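Local atomic coordinates of AlkZ (Streptomyces sahachiroi, PDB entry 5UUJ), a protein that belongs to the AlkZ-like DNA glycosylase family, whose members are related to helix-turn-helix proteins. Residues P209-A214 against E225-W230; R36-Q41 against G217-A222; Q336-T341 against K356-V361; N51-Q56 against A362-V367; D121-E126 against T143-D148. One frame throughout, in Å; residues are numbered along the deposited sequence.

Contact 1 of 5, residues P209-A214 against E225-W230; sequences PTVIKA and ETFDRW
Ile212 and Phe227 mark the closest pass of the two backbones, 7.7 Å from CA to CA, where the helical segments 209-214 and 225-230 run nearly at right angles (101°) with their axes 11.5 Å apart. That spacing is wide, and the two aromatic rings of one helix and the branched side chains of the other bridge it. Phe227 carries most of the load: its CG lies anti to the backbone N (chi1 168°), which sends the ring out toward the other helix. There the ring is met in two different ways. Ile212 brings CG1 over one face in a CH-pi contact, 4.1 Å from the ring centroid and shifted toward the rim. Val211 comes in at the edge instead, its CG1 lying near the ring plane 3.8 Å from Phe227 CZ. The same methyl also reaches the edge of the second aromatic group, with Val211 CG1 4.1 Å from Trp230 CZ3. One valine branch is therefore shared by two rings, which lie one helical turn apart on helix 224-232. The packing is entirely apolar and buried. Tyr215, farther along helix 204-219, extends the aromatic cluster, meeting Phe227 edge-to-face and also touching Trp230. Helix 91-100 covers the Val211 side through Pro93, Tyr94 and Leu97, while helix 238-248 covers Ile212 with Trp244, Phe245 and Met248.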
# COMPACT_ATOMS: atom_id res chain seq x y z
N PRO A 209 -7.55 -6.04 -15.13
CA PRO A 209 -6.32 -5.86 -15.91
C PRO A 209 -5.59 -4.55 -15.57
O PRO A 209 -4.37 -4.51 -15.65
CB PRO A 209 -6.81 -5.86 -17.36
CG PRO A 209 -8.28 -5.59 -17.29
CD PRO A 209 -8.74 -6.16 -15.99
N THR A 210 -6.33 -3.52 -15.20
CA THR A 210 -5.73 -2.25 -14.80
C THR A 210 -4.91 -2.40 -13.53
O THR A 210 -3.78 -1.91 -13.43
CB THR A 210 -6.80 -1.17 -14.58
OG1 THR A 210 -7.59 -1.04 -15.76
CG2 THR A 210 -6.16 0.18 -14.26
N VAL A 211 -5.48 -3.09 -12.55
CA VAL A 211 -4.83 -3.31 -11.27
C VAL A 211 -3.61 -4.21 -11.46
O VAL A 211 -2.54 -3.94 -10.93
CB VAL A 211 -5.81 -3.92 -10.24
CG1 VAL A 211 -5.10 -4.28 -8.94
CG2 VAL A 211 -6.95 -2.96 -9.98
N ILE A 212 -3.79 -5.29 -12.23
CA ILE A 212 -2.70 -6.23 -12.48
C ILE A 212 -1.54 -5.52 -13.19
O ILE A 212 -0.38 -5.71 -12.82
CB ILE A 212 -3.19 -7.43 -13.33
CG1 ILE A 212 -4.16 -8.28 -12.51
CG2 ILE A 212 -2.01 -8.29 -13.79
CD1 ILE A 212 -4.92 -9.30 -13.32
N LYS A 213 -1.87 -4.69 -14.18
CA LYS A 213 -0.86 -3.91 -14.89
C LYS A 213 -0.07 -3.03 -13.93
O LYS A 213 1.16 -3.00 -13.96
CB LYS A 213 -1.51 -3.02 -15.96
CG LYS A 213 -1.33 -3.52 -17.38
CD LYS A 213 -1.62 -2.42 -18.41
CE LYS A 213 -0.57 -1.31 -18.35
NZ LYS A 213 -0.69 -0.34 -19.48
N ALA A 214 -0.80 -2.29 -13.09
CA ALA A 214 -0.18 -1.39 -12.12
C ALA A 214 0.70 -2.17 -11.14
O ALA A 214 1.81 -1.74 -10.82
CB ALA A 214 -1.24 -0.61 -11.37
N GLU A 225 -0.72 -16.00 -7.17
CA GLU A 225 -0.84 -16.14 -5.72
C GLU A 225 -0.28 -14.91 -5.00
O GLU A 225 -0.89 -14.39 -4.07
CB GLU A 225 -0.11 -17.39 -5.23
CG GLU A 225 -0.13 -17.58 -3.72
CD GLU A 225 0.46 -18.91 -3.28
OE1 GLU A 225 0.97 -19.66 -4.14
OE2 GLU A 225 0.42 -19.20 -2.06
N THR A 226 0.88 -14.46 -5.46
CA THR A 226 1.55 -13.31 -4.87
C THR A 226 0.71 -12.05 -5.06
O THR A 226 0.62 -11.22 -4.16
CB THR A 226 2.94 -13.11 -5.50
OG1 THR A 226 3.77 -14.23 -5.16
CG2 THR A 226 3.60 -11.83 -5.01
N PHE A 227 0.09 -11.92 -6.23
CA PHE A 227 -0.76 -10.78 -6.52
C PHE A 227 -1.95 -10.70 -5.57
O PHE A 227 -2.22 -9.64 -4.99
CB PHE A 227 -1.26 -10.83 -7.96
CG PHE A 227 -2.37 -9.86 -8.25
CD1 PHE A 227 -2.09 -8.52 -8.45
CD2 PHE A 227 -3.68 -10.28 -8.30
CE1 PHE A 227 -3.10 -7.62 -8.71
CE2 PHE A 227 -4.70 -9.39 -8.56
CZ PHE A 227 -4.41 -8.05 -8.77
N ASP A 228 -2.64 -11.82 -5.39
CA ASP A 228 -3.86 -11.83 -4.59
C ASP A 228 -3.53 -11.79 -3.10
O ASP A 228 -4.36 -11.40 -2.29
CB ASP A 228 -4.71 -13.06 -4.93
CG ASP A 228 -6.15 -12.94 -4.44
OD1 ASP A 228 -6.69 -11.81 -4.44
OD2 ASP A 228 -6.75 -13.97 -4.07
N ARG A 229 -2.31 -12.19 -2.74
CA ARG A 229 -1.85 -12.05 -1.37
C ARG A 229 -1.71 -10.56 -1.03
O ARG A 229 -2.15 -10.11 0.03
CB ARG A 229 -0.52 -12.76 -1.14
CG ARG A 229 -0.01 -12.61 0.30
CD ARG A 229 1.11 -13.57 0.62
NE ARG A 229 2.35 -13.19 -0.05
CZ ARG A 229 3.12 -14.03 -0.75
NH1 ARG A 229 2.80 -15.31 -0.89
NH2 ARG A 229 4.23 -13.58 -1.32
N TRP A 230 -1.07 -9.82 -1.93
CA TRP A 230 -0.96 -8.37 -1.79
C TRP A 230 -2.34 -7.72 -1.80
O TRP A 230 -2.63 -6.85 -0.97
CB TRP A 230 -0.10 -7.80 -2.92
CG TRP A 230 -0.25 -6.33 -3.10
CD1 TRP A 230 0.36 -5.34 -2.38
CD2 TRP A 230 -1.06 -5.66 -4.07
NE1 TRP A 230 -0.02 -4.11 -2.84
CE2 TRP A 230 -0.89 -4.27 -3.88
CE3 TRP A 230 -1.91 -6.10 -5.09
CZ2 TRP A 230 -1.54 -3.32 -4.66
CZ3 TRP A 230 -2.56 -5.15 -5.87
CH2 TRP A 230 -2.37 -3.78 -5.65

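Contact 2 of 5, residues R36-Q41 against G217-A222; sequences RLCGVQ and GAYGPA
Tyr219 against Leu37 is a buried side-chain-to-backbone contact, made where the end of helix 204-219 meets the turn that joins helix 30-36 to strand 40-41. The phenol reaches across and gives its hydrogen to the backbone: Tyr219 OH bonds to Leu37 O at a short 2.5 Å. The hydroxyl comes to the carbonyl at a C=O...O angle of 121°, tilted 23° from the carbonyl plane, and the oxygen it meets sits at the edge of the ring, in the ring plane. The tyrosine hydroxyl also rests on the leucine side chain, with Leu37 CB 3.6 Å from Tyr219 OH. The first helix finishes here, which probably leaves the Leu37 carbonyl available: Cys38, with positive phi, leaves the helical conformation in a Schellman motif, and Gly39 follows at backbone angles that would press a side chain against the preceding carbonyl O. The CB of Cys38 is directed toward the other segment, and SG lies 4.3 Å from Tyr219 CE2. Ala218 does two jobs. Its methyl lies over the centre of the neighbouring Tyr219 ring, 3.7 Å above the plane, and it also packs on the first segment, with Ala218 CB 3.5 Å from Arg36 O. The guanidinium of Arg36 is engaged elsewhere, NH1 bonding to Arg19 O, and Arg19 in turn donates from NE to Gly217 O. Beyond the tyrosine the chain turns away through a cis peptide bond before Pro221, whose O is held by Arg16.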
# COMPACT_ATOMS: atom_id res chain seq x y z
N ARG A 36 2.53 5.20 -8.74
CA ARG A 36 3.45 4.16 -9.20
C ARG A 36 3.44 2.94 -8.27
O ARG A 36 3.47 1.80 -8.73
CB ARG A 36 4.87 4.73 -9.30
CG ARG A 36 5.95 3.73 -9.66
CD ARG A 36 5.70 3.02 -11.00
NE ARG A 36 5.66 3.93 -12.14
CZ ARG A 36 6.73 4.36 -12.81
NH1 ARG A 36 7.95 3.98 -12.45
NH2 ARG A 36 6.58 5.17 -13.83
N LEU A 37 3.39 3.18 -6.96
CA LEU A 37 3.50 2.09 -5.99
C LEU A 37 2.18 1.36 -5.74
O LEU A 37 2.13 0.46 -4.89
CB LEU A 37 4.04 2.63 -4.67
CG LEU A 37 5.47 3.18 -4.67
CD1 LEU A 37 5.86 3.61 -3.27
CD2 LEU A 37 6.46 2.17 -5.22
N CYS A 38 1.13 1.72 -6.47
CA CYS A 38 -0.20 1.13 -6.27
C CYS A 38 -0.68 1.38 -4.85
O CYS A 38 -1.21 0.48 -4.19
CB CYS A 38 -0.19 -0.37 -6.57
SG CYS A 38 0.54 -0.81 -8.16
N GLY A 39 -0.50 2.60 -4.38
CA GLY A 39 -0.87 2.99 -3.04
C GLY A 39 0.30 2.91 -2.07
O GLY A 39 1.31 2.27 -2.34
N VAL A 40 0.15 3.61 -0.95
CA VAL A 40 1.11 3.57 0.14
C VAL A 40 0.34 3.40 1.44
O VAL A 40 -0.61 4.13 1.70
CB VAL A 40 1.96 4.86 0.20
CG1 VAL A 40 2.87 4.86 1.44
CG2 VAL A 40 2.78 5.03 -1.07
N GLN A 41 0.74 2.41 2.24
CA GLN A 41 0.09 2.19 3.53
C GLN A 41 0.28 3.42 4.40
O GLN A 41 1.40 3.91 4.55
CB GLN A 41 0.64 0.94 4.23
CG GLN A 41 -0.34 -0.24 4.23
CD GLN A 41 -0.15 -1.22 5.38
OE1 GLN A 41 -0.37 -2.42 5.21
NE2 GLN A 41 0.22 -0.72 6.56
N GLY A 217 3.84 -3.57 -12.76
CA GLY A 217 4.68 -2.46 -13.18
C GLY A 217 5.62 -1.97 -12.09
O GLY A 217 6.54 -1.20 -12.36
N ALA A 218 5.37 -2.39 -10.85
CA ALA A 218 6.19 -1.98 -9.72
C ALA A 218 6.83 -3.17 -9.01
O ALA A 218 7.95 -3.08 -8.51
CB ALA A 218 5.36 -1.18 -8.73
N TYR A 219 6.11 -4.30 -8.97
CA TYR A 219 6.52 -5.45 -8.18
C TYR A 219 6.65 -6.74 -8.99
O TYR A 219 6.77 -7.83 -8.43
CB TYR A 219 5.53 -5.67 -7.03
CG TYR A 219 5.17 -4.40 -6.30
CD1 TYR A 219 6.12 -3.72 -5.54
CD2 TYR A 219 3.89 -3.88 -6.37
CE1 TYR A 219 5.80 -2.55 -4.87
CE2 TYR A 219 3.56 -2.72 -5.70
CZ TYR A 219 4.51 -2.06 -4.96
OH TYR A 219 4.18 -0.90 -4.30
N GLY A 220 6.62 -6.61 -10.32
CA GLY A 220 6.82 -7.75 -11.19
C GLY A 220 8.28 -8.19 -11.20
O GLY A 220 9.14 -7.46 -10.71
N PRO A 221 8.56 -9.40 -11.71
CA PRO A 221 7.57 -10.40 -12.10
C PRO A 221 6.91 -11.01 -10.87
O PRO A 221 7.51 -10.96 -9.80
CB PRO A 221 8.39 -11.45 -12.87
CG PRO A 221 9.71 -10.79 -13.17
CD PRO A 221 9.93 -9.82 -12.06
N ALA A 222 5.70 -11.55 -11.01
CA ALA A 222 4.99 -12.12 -9.87
C ALA A 222 4.01 -13.19 -10.31
O ALA A 222 3.59 -13.24 -11.46
CB ALA A 222 4.27 -11.02 -9.11

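Contact 3 of 5, residues Q336-T341 against K356-V361; sequences QELVVT and KEAAHV
Leu338 is the residue the contact is built on: it has the most surface buried here and meets both of the helical residues that take part, Ala358 and Val361. Its CG stands anti to the backbone N, though some way off the ideal stagger at chi1 -156°, and this carries the branched end from strand 337-342 over to helix 351-365. A single methyl does the touching. Leu338 CD1 sits 3.9 Å from Ala358 CA and almost as near to the alanine methyl, so it rests on the helix backbone itself. The same atom lies 4.0 Å from Val361 CG1, the branch of the valine anti to its own backbone N. Ala358 and Val361 are three residues apart and both direct their side chains toward the strand, so the leucine methyl settles against the pair of them. The helix belongs to a beta-alpha-beta crossover: it links strand 337-342 to the parallel, adjacent strand 372-374 and packs against the sheet. Leu283 and Trp331 extend the apolar patch around Leu338 and Val361, while Ala358 also touches Val372 of the returning strand. Directional bonds come from elsewhere, the backbone of Leu338 pairing with Pro371 and Arg373 and Glu357 making a salt bridge to Arg25. Between the segments themselves the join is purely apolar, held by van der Waals packing and the burial of one leucine methyl and its two partners, which by itself fixes no exact direction.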
# COMPACT_ATOMS: atom_id res chain seq x y z
N GLN A 336 17.86 10.39 18.18
CA GLN A 336 18.25 11.06 16.95
C GLN A 336 19.56 10.50 16.38
O GLN A 336 20.38 11.22 15.82
CB GLN A 336 18.38 12.57 17.17
CG GLN A 336 17.06 13.24 17.53
CD GLN A 336 15.99 13.02 16.47
OE1 GLN A 336 14.85 12.69 16.78
NE2 GLN A 336 16.36 13.22 15.21
N GLU A 337 19.73 9.19 16.56
CA GLU A 337 20.81 8.46 15.91
C GLU A 337 20.18 7.31 15.13
O GLU A 337 19.21 6.71 15.57
CB GLU A 337 21.81 7.92 16.94
CG GLU A 337 22.50 9.00 17.75
CD GLU A 337 23.62 8.44 18.62
OE1 GLU A 337 23.36 7.52 19.42
OE2 GLU A 337 24.77 8.92 18.50
N LEU A 338 20.74 7.02 13.96
CA LEU A 338 20.24 5.91 13.15
C LEU A 338 20.96 4.63 13.58
O LEU A 338 22.13 4.43 13.26
CB LEU A 338 20.44 6.18 11.66
CG LEU A 338 19.49 5.41 10.73
CD1 LEU A 338 19.32 6.14 9.40
CD2 LEU A 338 19.97 3.98 10.49
N VAL A 339 20.25 3.79 14.33
CA VAL A 339 20.80 2.55 14.85
C VAL A 339 20.47 1.40 13.91
O VAL A 339 19.31 1.05 13.73
CB VAL A 339 20.25 2.24 16.26
CG1 VAL A 339 20.88 0.96 16.80
CG2 VAL A 339 20.52 3.40 17.20
N VAL A 340 21.51 0.83 13.31
CA VAL A 340 21.36 -0.29 12.38
C VAL A 340 21.66 -1.61 13.09
O VAL A 340 22.69 -1.75 13.74
CB VAL A 340 22.29 -0.15 11.16
CG1 VAL A 340 22.15 -1.35 10.24
CG2 VAL A 340 21.99 1.13 10.41
N THR A 341 20.74 -2.56 12.96
CA THR A 341 20.91 -3.90 13.52
C THR A 341 20.86 -4.94 12.40
O THR A 341 19.78 -5.41 12.04
CB THR A 341 19.82 -4.22 14.56
OG1 THR A 341 19.75 -3.17 15.53
CG2 THR A 341 20.13 -5.54 15.27
N LYS A 356 25.91 7.54 4.12
CA LYS A 356 25.33 8.31 3.03
C LYS A 356 23.81 8.15 3.02
O LYS A 356 23.07 9.11 2.81
CB LYS A 356 25.92 7.89 1.68
CG LYS A 356 25.47 8.73 0.50
CD LYS A 356 25.64 10.22 0.77
CE LYS A 356 25.49 11.05 -0.50
NZ LYS A 356 26.61 10.82 -1.46
N GLU A 357 23.35 6.93 3.26
CA GLU A 357 21.92 6.67 3.37
C GLU A 357 21.34 7.39 4.58
O GLU A 357 20.23 7.92 4.52
CB GLU A 357 21.65 5.17 3.45
CG GLU A 357 21.58 4.48 2.10
CD GLU A 357 20.41 4.96 1.26
OE1 GLU A 357 19.26 4.55 1.52
OE2 GLU A 357 20.65 5.77 0.34
N ALA A 358 22.08 7.41 5.68
CA ALA A 358 21.63 8.09 6.89
C ALA A 358 21.38 9.57 6.63
O ALA A 358 20.44 10.15 7.16
CB ALA A 358 22.64 7.91 8.02
N ALA A 359 22.23 10.17 5.80
CA ALA A 359 22.09 11.59 5.45
C ALA A 359 20.83 11.82 4.62
O ALA A 359 20.18 12.85 4.74
CB ALA A 359 23.31 12.07 4.70
N HIS A 360 20.51 10.84 3.78
CA HIS A 360 19.29 10.89 2.97
C HIS A 360 18.06 10.74 3.87
O HIS A 360 17.08 11.46 3.70
CB HIS A 360 19.33 9.78 1.91
CG HIS A 360 18.23 9.87 0.90
ND1 HIS A 360 18.15 10.89 -0.03
CD2 HIS A 360 17.17 9.06 0.65
CE1 HIS A 360 17.09 10.71 -0.79
NE2 HIS A 360 16.48 9.60 -0.40
N VAL A 361 18.14 9.83 4.83
CA VAL A 361 17.06 9.62 5.79
C VAL A 361 16.91 10.85 6.69
O VAL A 361 15.79 11.22 7.05
CB VAL A 361 17.32 8.37 6.66
CG1 VAL A 361 16.31 8.27 7.80
CG2 VAL A 361 17.25 7.11 5.80

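Contact 4 of 5, residues N51-Q56 against A362-V367; sequences NVALRQ and ARASGV
Ala53 and Leu54 both press on one methyl, that of Ala364, as the end of helix 45-53 meets the end of helix 351-365. Two residues earlier, Asn51 contributes its carbonyl: Arg55 NH1 donates to Asn51 O at 3.1 Å, fairly straight at 160° and with the oxygen in the guanidinium plane, so the arginine folds back over its own turn. Ala53 points at the other helix, its CB 3.8 Å from Ala364 CB. Leu54 adds its CD2, which reaches Ala364 CB at the same 3.8 Å from a second direction. Arg55 NH1, besides its bond to Asn51 O, makes a salt bridge to Asp288, and Gln56 closes a type I turn begun at Ala53. In segment 362-367 the helix stops in a Schellman motif at Gly366, and Ala362 O accepts from Ser365 N and Val367 N on opposite faces of its plane. Contact between the segments is thus apolar, made by three methyl groups, Ala53 CB, Leu54 CD2 and Ala364 CB. The direction-giving bond is the one from His360 NE2 to Leu54 O, while the small alanines permit the backbones to approach to 5.4 Å between the CA atoms of Ala53 and Ala364.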
# COMPACT_ATOMS: atom_id res chain seq x y z
N ASN A 51 8.25 7.30 3.43
CA ASN A 51 8.43 6.41 2.29
C ASN A 51 8.30 7.12 0.94
O ASN A 51 8.90 6.70 -0.05
CB ASN A 51 7.45 5.25 2.37
CG ASN A 51 7.75 4.31 3.53
OD1 ASN A 51 8.89 4.25 4.02
ND2 ASN A 51 6.74 3.58 3.99
N VAL A 52 7.53 8.19 0.91
CA VAL A 52 7.48 9.04 -0.27
C VAL A 52 8.75 9.89 -0.34
O VAL A 52 9.38 9.98 -1.40
CB VAL A 52 6.23 9.96 -0.26
CG1 VAL A 52 6.27 10.95 -1.41
CG2 VAL A 52 4.97 9.11 -0.34
N ALA A 53 9.13 10.48 0.78
CA ALA A 53 10.27 11.40 0.82
C ALA A 53 11.58 10.70 0.47
O ALA A 53 12.45 11.28 -0.17
CB ALA A 53 10.38 12.05 2.19
N LEU A 54 11.72 9.44 0.90
CA LEU A 54 12.93 8.68 0.62
C LEU A 54 13.06 8.39 -0.88
O LEU A 54 14.14 8.09 -1.37
CB LEU A 54 12.95 7.38 1.41
CG LEU A 54 13.17 7.50 2.93
CD1 LEU A 54 12.94 6.15 3.60
CD2 LEU A 54 14.56 8.01 3.24
N ARG A 55 11.95 8.48 -1.60
CA ARG A 55 11.94 8.21 -3.03
C ARG A 55 12.11 9.49 -3.85
O ARG A 55 11.82 9.52 -5.05
CB ARG A 55 10.64 7.49 -3.41
CG ARG A 55 10.65 6.02 -3.01
CD ARG A 55 9.33 5.35 -3.26
NE ARG A 55 9.45 3.90 -3.24
CZ ARG A 55 9.50 3.16 -2.13
NH1 ARG A 55 9.43 3.73 -0.94
NH2 ARG A 55 9.61 1.84 -2.22
N GLN A 56 12.59 10.53 -3.19
CA GLN A 56 12.89 11.81 -3.83
C GLN A 56 14.35 12.17 -3.63
O GLN A 56 14.85 12.15 -2.50
CB GLN A 56 11.98 12.91 -3.28
CG GLN A 56 10.51 12.69 -3.58
CD GLN A 56 9.60 13.57 -2.73
OE1 GLN A 56 9.92 13.89 -1.59
NE2 GLN A 56 8.46 13.95 -3.29
N ALA A 362 18.03 11.47 7.04
CA ALA A 362 18.01 12.66 7.88
C ALA A 362 17.22 13.77 7.21
O ALA A 362 16.37 14.41 7.84
CB ALA A 362 19.43 13.12 8.19
N ARG A 363 17.49 14.00 5.93
CA ARG A 363 16.80 15.03 5.17
C ARG A 363 15.32 14.70 5.04
O ARG A 363 14.47 15.58 5.12
CB ARG A 363 17.44 15.18 3.78
CG ARG A 363 16.93 16.35 2.96
CD ARG A 363 17.38 17.70 3.51
NE ARG A 363 16.55 18.16 4.62
CZ ARG A 363 15.37 18.78 4.48
NH1 ARG A 363 14.87 19.01 3.28
NH2 ARG A 363 14.69 19.16 5.56
N ALA A 364 15.02 13.41 4.85
CA ALA A 364 13.64 12.96 4.74
C ALA A 364 12.91 13.05 6.08
O ALA A 364 11.68 13.00 6.12
CB ALA A 364 13.59 11.53 4.22
N SER A 365 13.66 13.17 7.17
CA SER A 365 13.09 13.27 8.51
C SER A 365 13.02 14.72 8.99
O SER A 365 12.43 15.01 10.03
CB SER A 365 13.90 12.44 9.51
OG SER A 365 14.06 11.11 9.06
N GLY A 366 13.64 15.62 8.24
CA GLY A 366 13.63 17.03 8.59
C GLY A 366 14.62 17.40 9.68
O GLY A 366 14.41 18.36 10.42
N VAL A 367 15.70 16.63 9.77
CA VAL A 367 16.77 16.92 10.71
C VAL A 367 18.09 17.07 9.96
O VAL A 367 18.23 16.59 8.83
CB VAL A 367 16.91 15.83 11.80
CG1 VAL A 367 15.62 15.73 12.60
CG2 VAL A 367 17.25 14.48 11.18

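Contact 5 of 5, residues D121-E126 against T143-D148; sequences DELTEE and TRLVAD
Glu126 and Asp148 both carry CG anti to the backbone N (chi1 -154° and -166°), and a bend at chi2 in the glutamate (64°) brings its carboxylate round to the aspartate. Glu126 OE1 then lies 3.8 Å from Asp148 OD2, the two carboxylate planes standing nearly perpendicular. Two carboxylates this close would repel if both are charged, and Arg150 NH2 bridges them, making salt bridges to Glu126 OE2 and Asp148 OD2 alike. The arginine probably offsets the repulsion, at least in part. Beside the carboxylates lies an apolar pair. Leu123 and Leu145 have nearly the same torsions, each with CG anti to the carbonyl carbon, and their side chains cross at about a right angle with Leu123 CD2 4.1 Å from Leu145 CD2. Glu126 also helps here with its aliphatic part, placing CB 4.3 Å from Leu145 CD2. The contact thus joins helix 117-130 to the end of helix 138-146, which follows it in the chain after the short strand 136-137. Leu145 goes on to touch Val127 and Ile130 of the first helix, and Leu123 also touches Phe151 and Val165 of helix 162-172.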
# COMPACT_ATOMS: atom_id res chain seq x y z
N ASP A 121 -25.77 -2.85 2.86
CA ASP A 121 -26.29 -2.17 1.69
C ASP A 121 -27.02 -0.89 2.09
O ASP A 121 -26.84 0.16 1.47
CB ASP A 121 -27.24 -3.07 0.90
CG ASP A 121 -26.52 -4.22 0.20
OD1 ASP A 121 -25.27 -4.19 0.13
OD2 ASP A 121 -27.22 -5.13 -0.28
N GLU A 122 -27.85 -0.98 3.13
CA GLU A 122 -28.60 0.17 3.62
C GLU A 122 -27.64 1.27 4.07
O GLU A 122 -27.84 2.44 3.77
CB GLU A 122 -29.52 -0.23 4.77
CG GLU A 122 -30.66 -1.14 4.36
CD GLU A 122 -31.42 -1.69 5.55
OE1 GLU A 122 -31.08 -1.33 6.69
OE2 GLU A 122 -32.36 -2.49 5.34
N LEU A 123 -26.59 0.87 4.79
CA LEU A 123 -25.59 1.82 5.27
C LEU A 123 -24.85 2.47 4.12
O LEU A 123 -24.54 3.66 4.17
CB LEU A 123 -24.60 1.12 6.19
CG LEU A 123 -25.14 0.74 7.56
CD1 LEU A 123 -24.21 -0.27 8.21
CD2 LEU A 123 -25.30 1.98 8.44
N THR A 124 -24.55 1.69 3.09
CA THR A 124 -23.86 2.20 1.91
C THR A 124 -24.65 3.35 1.31
O THR A 124 -24.11 4.43 1.04
CB THR A 124 -23.66 1.09 0.85
OG1 THR A 124 -22.82 0.06 1.38
CG2 THR A 124 -23.02 1.65 -0.42
N GLU A 125 -25.95 3.12 1.11
CA GLU A 125 -26.84 4.11 0.53
C GLU A 125 -26.95 5.36 1.40
O GLU A 125 -26.84 6.48 0.91
CB GLU A 125 -28.24 3.51 0.33
CG GLU A 125 -28.28 2.33 -0.62
CD GLU A 125 -29.56 1.51 -0.52
OE1 GLU A 125 -30.44 1.85 0.30
OE2 GLU A 125 -29.68 0.51 -1.26
N GLU A 126 -27.15 5.15 2.70
CA GLU A 126 -27.43 6.27 3.59
C GLU A 126 -26.18 7.10 3.86
O GLU A 126 -26.26 8.33 3.94
CB GLU A 126 -28.02 5.75 4.90
CG GLU A 126 -28.89 6.76 5.62
CD GLU A 126 -30.13 7.15 4.83
OE1 GLU A 126 -30.72 8.20 5.13
OE2 GLU A 126 -30.52 6.39 3.91
N THR A 143 -23.97 9.44 14.67
CA THR A 143 -25.11 10.11 15.28
C THR A 143 -26.19 10.37 14.23
O THR A 143 -27.38 10.22 14.50
CB THR A 143 -24.70 11.44 15.94
OG1 THR A 143 -23.80 11.17 17.02
CG2 THR A 143 -25.91 12.19 16.49
N ARG A 144 -25.78 10.77 13.03
CA ARG A 144 -26.71 10.97 11.92
C ARG A 144 -27.42 9.66 11.58
O ARG A 144 -28.63 9.63 11.38
CB ARG A 144 -25.99 11.51 10.69
CG ARG A 144 -25.63 12.99 10.76
CD ARG A 144 -26.86 13.88 10.71
NE ARG A 144 -27.72 13.57 9.57
CZ ARG A 144 -27.57 14.08 8.35
NH1 ARG A 144 -26.58 14.92 8.09
NH2 ARG A 144 -28.41 13.73 7.38
N LEU A 145 -26.64 8.58 11.52
CA LEU A 145 -27.16 7.27 11.14
C LEU A 145 -28.20 6.74 12.12
O LEU A 145 -29.27 6.29 11.70
CB LEU A 145 -26.01 6.27 11.02
CG LEU A 145 -25.08 6.45 9.81
CD1 LEU A 145 -23.79 5.65 9.98
CD2 LEU A 145 -25.81 6.05 8.53
N VAL A 146 -27.90 6.81 13.41
CA VAL A 146 -28.78 6.21 14.42
C VAL A 146 -30.07 7.02 14.59
O VAL A 146 -31.02 6.56 15.21
CB VAL A 146 -28.08 6.08 15.78
CG1 VAL A 146 -26.89 5.12 15.67
CG2 VAL A 146 -27.67 7.44 16.33
N ALA A 147 -30.09 8.23 14.04
CA ALA A 147 -31.33 9.00 13.98
C ALA A 147 -32.33 8.26 13.09
O ALA A 147 -33.54 8.39 13.25
CB ALA A 147 -31.08 10.41 13.46
N ASP A 148 -31.80 7.46 12.16
CA ASP A 148 -32.62 6.66 11.27
C ASP A 148 -33.18 5.46 12.02
O ASP A 148 -32.57 4.96 12.97
CB ASP A 148 -31.82 6.20 10.05
CG ASP A 148 -32.69 5.65 8.93
OD1 ASP A 148 -33.59 4.83 9.21
OD2 ASP A 148 -32.47 6.03 7.76

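Contacts 1 to 4 form a connected run through the body of the protein. Contacts 1 and 2 share helix 204-219, their centres 9 Å apart, and touch where Trp230 CZ2 lies 3.8 Å from Cys38 CB. Contact 2 hands on to contact 4 through Leu37 CD1 and Arg55 NE, 3.6 Å apart. Contacts 3 and 4 share helix 351-365, with centres 11 Å apart, and contact 3 is nested within the long loop that contact 4 closes. Contact 5 stands apart: its centre is about 33 Å from that of contact 1 and about 48 Å from that of contact 3. Along the chain it is nested inside the loops closed by contacts 2 and 4.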